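Local coordinates for single-stranded DNA-binding protein WHY3, chloroplastic (Arabidopsis thaliana, PDB 4KOQ) that binds single-stranded DNA as a homotetramer, keeping the plastid genome stable against illegitimate recombination in chloroplasts and repressing transcription of the kinesin gene KP1 in the nucleus, at residues A[110-113]-A[114-118]; A[145-148]-A[149-153]. One frame throughout, in Å; residues are numbered along the deposited sequence.

Contact 1 (A[110-113]-A[114-118]); sequences EPLP and DGSGR
L112 meets G117 and S116 across the turn of a beta hairpin, the link between antiparallel strands 103-111 and 117-126 at the surface of the Whirly domain. Two backbone bonds close it. L112 N donates to G117 O at 2.9 Å, and G115 N returns to L112 O at 2.8 Å across a type I turn from L112 to G115. L112 is the side chain that reaches over the turn: with CG anti to its carbonyl carbon (chi1 -69°), it lays CD1 over the opposite backbone, 3.6 Å from G117 C. A side chain on G117 would press against that methyl, and the backbone angles of both G115 and G117 call for glycine anyway. Cutting L112 back to an alanine would strip away CG and both methyls, and would probably leave the G117 backbone and S116 OG without their apolar cover. Farther round the turn, D114 OD1 accepts from S116 N at 3.3 Å, an Asx turn in which the amide comes from above the carboxylate plane. Where the strands begin to pair, P111 and R118 form a non-hydrogen-bonded pair with diverging side chains. R118 bends at chi2 (-86°), bringing NH1 across P111, 3.9 Å from its CB. The guanidinium then leaves the hairpin for the carbonyls of G82 and E85, in the loop after helix 72-79, while the R118 backbone bonds to I139 of strand 131-140 and L112 also packs on F119 of strand 117-126.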
ATOM      1  N   GLU A 110      21.192 -11.867  -3.327  1.00 21.46           N
ATOM      2  CA  GLU A 110      22.050 -11.938  -2.163  1.00 22.55           C
ATOM      3  C   GLU A 110      22.253 -10.576  -1.550  1.00 25.17           C
ATOM      4  O   GLU A 110      22.231  -9.568  -2.238  1.00 24.97           O
ATOM      5  CB  GLU A 110      23.434 -12.443  -2.571  1.00 31.65           C
ATOM      6  CG  GLU A 110      23.531 -13.889  -2.899  1.00 32.98           C
ATOM      7  CD  GLU A 110      24.903 -14.234  -3.472  1.00 45.72           C
ATOM      8  OE1 GLU A 110      25.421 -13.435  -4.283  1.00 39.36           O
ATOM      9  OE2 GLU A 110      25.458 -15.294  -3.116  1.00 43.06           O
ATOM     10  N   PRO A 111      22.493 -10.539  -0.238  1.00 23.52           N
ATOM     11  CA  PRO A 111      22.797  -9.285   0.433  1.00 22.78           C
ATOM     12  C   PRO A 111      24.197  -8.856   0.046  1.00 29.89           C
ATOM     13  O   PRO A 111      25.025  -9.730  -0.200  1.00 29.09           O
ATOM     14  CB  PRO A 111      22.723  -9.660   1.928  1.00 31.92           C
ATOM     15  CG  PRO A 111      22.974 -11.118   1.969  1.00 31.49           C
ATOM     16  CD  PRO A 111      22.467 -11.690   0.693  1.00 30.18           C
ATOM     17  N   LEU A 112      24.439  -7.555  -0.091  1.00 35.26           N
ATOM     18  CA  LEU A 112      25.809  -7.082  -0.283  1.00 46.34           C
ATOM     19  C   LEU A 112      26.470  -7.038   1.093  1.00 55.01           C
ATOM     20  O   LEU A 112      25.837  -6.641   2.074  1.00 44.21           O
ATOM     21  CB  LEU A 112      25.850  -5.718  -0.975  1.00 41.02           C
ATOM     22  CG  LEU A 112      25.418  -5.741  -2.440  1.00 30.39           C
ATOM     23  CD1 LEU A 112      25.234  -4.322  -2.949  1.00 34.16           C
ATOM     24  CD2 LEU A 112      26.399  -6.487  -3.301  1.00 34.25           C
ATOM     25  N   PRO A 113      27.743  -7.463   1.159  1.00 67.54           N
ATOM     26  CA  PRO A 113      28.450  -7.856   2.385  1.00 72.80           C
ATOM     27  C   PRO A 113      28.573  -6.721   3.390  1.00 75.36           C
ATOM     28  O   PRO A 113      28.879  -6.974   4.559  1.00 80.88           O
ATOM     29  CB  PRO A 113      29.833  -8.259   1.877  1.00 77.24           C
ATOM     30  CG  PRO A 113      30.021  -7.448   0.652  1.00 82.06           C
ATOM     31  CD  PRO A 113      28.661  -7.387   0.009  1.00 69.72           C
ATOM     32  N   ASP A 114      28.328  -5.494   2.947  1.00 69.93           N
ATOM     33  CA  ASP A 114      28.424  -4.344   3.836  1.00 71.37           C
ATOM     34  C   ASP A 114      27.071  -3.716   4.154  1.00 64.39           C
ATOM     35  O   ASP A 114      27.021  -2.649   4.767  1.00 62.09           O
ATOM     36  CB  ASP A 114      29.363  -3.295   3.239  1.00 71.40           C
ATOM     37  CG  ASP A 114      29.026  -2.972   1.805  1.00 70.47           C
ATOM     38  OD1 ASP A 114      27.905  -3.322   1.368  1.00 65.26           O
ATOM     39  OD2 ASP A 114      29.877  -2.366   1.119  1.00 73.64           O
ATOM     40  N   GLY A 115      25.978  -4.367   3.751  1.00 61.02           N
ATOM     41  CA  GLY A 115      24.632  -3.893   4.094  1.00 49.30           C
ATOM     42  C   GLY A 115      24.067  -2.845   3.138  1.00 39.67           C
ATOM     43  O   GLY A 115      22.998  -2.264   3.369  1.00 48.73           O
ATOM     44  N   SER A 116      24.790  -2.608   2.054  1.00 43.14           N
ATOM     45  CA  SER A 116      24.503  -1.495   1.170  1.00 38.71           C
ATOM     46  C   SER A 116      23.543  -1.869   0.035  1.00 38.04           C
ATOM     47  O   SER A 116      23.369  -1.096  -0.898  1.00 39.85           O
ATOM     48  CB  SER A 116      25.804  -1.023   0.549  1.00 45.60           C
ATOM     49  OG  SER A 116      26.422  -2.116  -0.098  1.00 47.42           O
ATOM     50  N   GLY A 117      22.918  -3.035   0.093  1.00 34.92           N
ATOM     51  CA  GLY A 117      21.991  -3.387  -0.981  1.00 32.32           C
ATOM     52  C   GLY A 117      22.006  -4.847  -1.329  1.00 33.07           C
ATOM     53  O   GLY A 117      22.259  -5.685  -0.456  1.00 27.15           O
ATOM     54  N   ARG A 118      21.692  -5.155  -2.587  1.00 26.31           N
ATOM     55  CA  ARG A 118      21.495  -6.545  -3.026  1.00 25.70           C
ATOM     56  C   ARG A 118      22.251  -6.838  -4.321  1.00 26.46           C
ATOM     57  O   ARG A 118      22.455  -5.968  -5.162  1.00 26.51           O
ATOM     58  CB  ARG A 118      20.008  -6.851  -3.233  1.00 26.91           C
ATOM     59  CG  ARG A 118      19.132  -6.670  -1.992  1.00 30.71           C
ATOM     60  CD  ARG A 118      19.129  -7.893  -1.144  1.00 28.39           C
ATOM     61  NE  ARG A 118      18.396  -7.698   0.088  1.00 29.83           N
ATOM     62  CZ  ARG A 118      18.297  -8.603   1.047  1.00 31.43           C
ATOM     63  NH1 ARG A 118      18.912  -9.763   0.938  1.00 36.03           N
ATOM     64  NH2 ARG A 118      17.616  -8.316   2.139  1.00 38.52           N
TER

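Contact 2 (A[145-148]-A[149-153]); sequences AVLI and SAFNF
L147 and F151, one turn apart on helix 141-158, make the tight side of this contact. F151 N donates to L147 O at 2.7 Å. F151 has CG anti to its carbonyl carbon (chi1 -70°), and this swings the ring back along the helix over the preceding turn. L147 O lies over one ring face, 3.0 Å from F151 CG, and toward the CZ end of the ring L147 CB makes a CH-pi contact, 4.2 Å from the ring centroid and 17° off its normal. The other rungs are regular: S149 N to A145 O, A150 N to V146 O and N152 N to I148 O, the last 2.9 Å long. A150 adds little bulk, its CB resting 3.5 Å from V146 O. Within these two segments the looser, partly exposed part is the I148-N152 pair. They lie next to each other and point the same way, I148 CG2 3.6 Å from N152 ND2, an apolar methyl beside an amide. Around the helix, F151 is buried against I75, L78 and V79 of helix 72-79, N152 also touches V79, and L147 and V146 touch H13 of strand 9-16. Other faces meet copies of the protein: V146 packs on V72 and S149 on N152 of the second subunit, while N152 packs on S149 of the third, so helix 141-158 lies in the subunit interface, consistent with the helix-built core of Whirly tetramers.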
ATOM      1  N   ALA A 145      14.553  -0.717  -2.429  1.00 19.80           N
ATOM      2  CA  ALA A 145      13.331  -0.206  -1.798  1.00 18.37           C
ATOM      3  C   ALA A 145      12.243   0.191  -2.817  1.00 17.46           C
ATOM      4  O   ALA A 145      11.033   0.014  -2.554  1.00 16.86           O
ATOM      5  CB  ALA A 145      13.650   1.031  -0.860  1.00 18.89           C
ATOM      6  N   VAL A 146      12.679   0.737  -3.941  1.00 17.48           N
ATOM      7  CA  VAL A 146      11.794   1.070  -5.045  1.00 17.73           C
ATOM      8  C   VAL A 146      11.149  -0.238  -5.516  1.00 17.12           C
ATOM      9  O   VAL A 146       9.934  -0.302  -5.721  1.00 16.49           O
ATOM     10  CB  VAL A 146      12.533   1.710  -6.197  1.00 16.81           C
ATOM     11  CG1 VAL A 146      11.622   1.892  -7.432  1.00 18.55           C
ATOM     12  CG2 VAL A 146      13.073   3.078  -5.783  1.00 18.10           C
ATOM     13  N   LEU A 147      11.964  -1.268  -5.724  1.00 21.11           N
ATOM     14  CA  LEU A 147      11.395  -2.597  -6.100  1.00 16.80           C
ATOM     15  C   LEU A 147      10.408  -3.149  -5.098  1.00 21.24           C
ATOM     16  O   LEU A 147       9.318  -3.619  -5.473  1.00 20.37           O
ATOM     17  CB  LEU A 147      12.507  -3.627  -6.365  1.00 17.81           C
ATOM     18  CG  LEU A 147      13.511  -3.273  -7.441  1.00 20.16           C
ATOM     19  CD1 LEU A 147      14.541  -4.397  -7.693  1.00 23.42           C
ATOM     20  CD2 LEU A 147      12.821  -2.886  -8.742  1.00 26.19           C
ATOM     21  N   ILE A 148      10.752  -3.119  -3.820  1.00 18.68           N
ATOM     22  CA  ILE A 148       9.798  -3.558  -2.808  1.00 20.61           C
ATOM     23  C   ILE A 148       8.469  -2.809  -2.889  1.00 21.84           C
ATOM     24  O   ILE A 148       7.387  -3.427  -2.824  1.00 21.01           O
ATOM     25  CB  ILE A 148      10.372  -3.470  -1.373  1.00 26.11           C
ATOM     26  CG1 ILE A 148      11.577  -4.387  -1.198  1.00 28.31           C
ATOM     27  CG2 ILE A 148       9.306  -3.850  -0.354  1.00 26.73           C
ATOM     28  CD1 ILE A 148      12.305  -4.125   0.117  1.00 35.78           C
ATOM     29  N   SER A 149       8.518  -1.487  -3.015  1.00 20.80           N
ATOM     30  CA  SER A 149       7.288  -0.729  -3.150  1.00 17.99           C
ATOM     31  C   SER A 149       6.498  -1.128  -4.400  1.00 18.10           C
ATOM     32  O   SER A 149       5.286  -1.377  -4.325  1.00 19.00           O
ATOM     33  CB  SER A 149       7.574   0.777  -3.106  1.00 22.71           C
ATOM     34  OG  SER A 149       6.465   1.581  -3.499  1.00 24.37           O
ATOM     35  N   ALA A 150       7.190  -1.221  -5.554  1.00 17.48           N
ATOM     36  CA  ALA A 150       6.550  -1.568  -6.811  1.00 17.35           C
ATOM     37  C   ALA A 150       5.994  -2.999  -6.774  1.00 20.82           C
ATOM     38  O   ALA A 150       4.921  -3.256  -7.310  1.00 18.83           O
ATOM     39  CB  ALA A 150       7.544  -1.430  -7.975  1.00 18.14           C
ATOM     40  N   PHE A 151       6.739  -3.916  -6.146  1.00 18.08           N
ATOM     41  CA  PHE A 151       6.329  -5.323  -6.048  1.00 18.79           C
ATOM     42  C   PHE A 151       5.085  -5.477  -5.151  1.00 24.93           C
ATOM     43  O   PHE A 151       4.125  -6.208  -5.481  1.00 22.70           O
ATOM     44  CB  PHE A 151       7.464  -6.215  -5.485  1.00 18.92           C
ATOM     45  CG  PHE A 151       8.651  -6.420  -6.407  1.00 19.38           C
ATOM     46  CD1 PHE A 151       8.699  -5.880  -7.676  1.00 22.70           C
ATOM     47  CD2 PHE A 151       9.720  -7.196  -5.993  1.00 23.80           C
ATOM     48  CE1 PHE A 151       9.792  -6.091  -8.499  1.00 23.99           C
ATOM     49  CE2 PHE A 151      10.819  -7.394  -6.836  1.00 20.53           C
ATOM     50  CZ  PHE A 151      10.843  -6.854  -8.057  1.00 23.49           C
ATOM     51  N   ASN A 152       5.092  -4.812  -4.008  1.00 19.52           N
ATOM     52  CA  ASN A 152       3.902  -4.826  -3.152  1.00 23.64           C
ATOM     53  C   ASN A 152       2.696  -4.196  -3.844  1.00 22.92           C
ATOM     54  O   ASN A 152       1.565  -4.667  -3.707  1.00 24.18           O
ATOM     55  CB  ASN A 152       4.180  -4.164  -1.810  1.00 25.46           C
ATOM     56  CG  ASN A 152       4.757  -5.117  -0.816  1.00 34.92           C
ATOM     57  OD1 ASN A 152       4.282  -6.239  -0.683  1.00 32.82           O
ATOM     58  ND2 ASN A 152       5.795  -4.683  -0.099  1.00 31.30           N
ATOM     59  N   PHE A 153       2.917  -3.132  -4.589  1.00 19.49           N
ATOM     60  CA  PHE A 153       1.866  -2.542  -5.401  1.00 19.29           C
ATOM     61  C   PHE A 153       1.276  -3.534  -6.410  1.00 22.15           C
ATOM     62  O   PHE A 153       0.047  -3.628  -6.596  1.00 20.29           O
ATOM     63  CB  PHE A 153       2.374  -1.305  -6.127  1.00 18.70           C
ATOM     64  CG  PHE A 153       1.500  -0.862  -7.244  1.00 21.04           C
ATOM     65  CD1 PHE A 153       0.393  -0.054  -6.986  1.00 26.09           C
ATOM     66  CD2 PHE A 153       1.743  -1.244  -8.546  1.00 19.23           C
ATOM     67  CE1 PHE A 153      -0.427   0.343  -8.002  1.00 26.37           C
ATOM     68  CE2 PHE A 153       0.894  -0.835  -9.570  1.00 22.27           C
ATOM     69  CZ  PHE A 153      -0.189  -0.049  -9.288  1.00 26.01           C
TER

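Contact 1 closes before contact 2 opens, and strands 117-126 and 131-140 carry the chain from one to the other. Their centres are 18 Å apart and their nearest atoms about 7 Å, so they do not touch. Contact 1 is the turn of a hairpin in the sheet formed by strands 87-91, 103-111, 117-126 and 131-140, its centre about 20 Å from that of the chain; contact 2 lies within helix 141-158, which follows that sheet directly, its centre about 12 Å from the chain's. Both meet the region of helix 72-79, contact 2 on the helix and contact 1 at the loop after it. Contact 1 thus joins the sheet's two inner strands, untouched by other subunits, and contact 2 belongs to the tetramer interface.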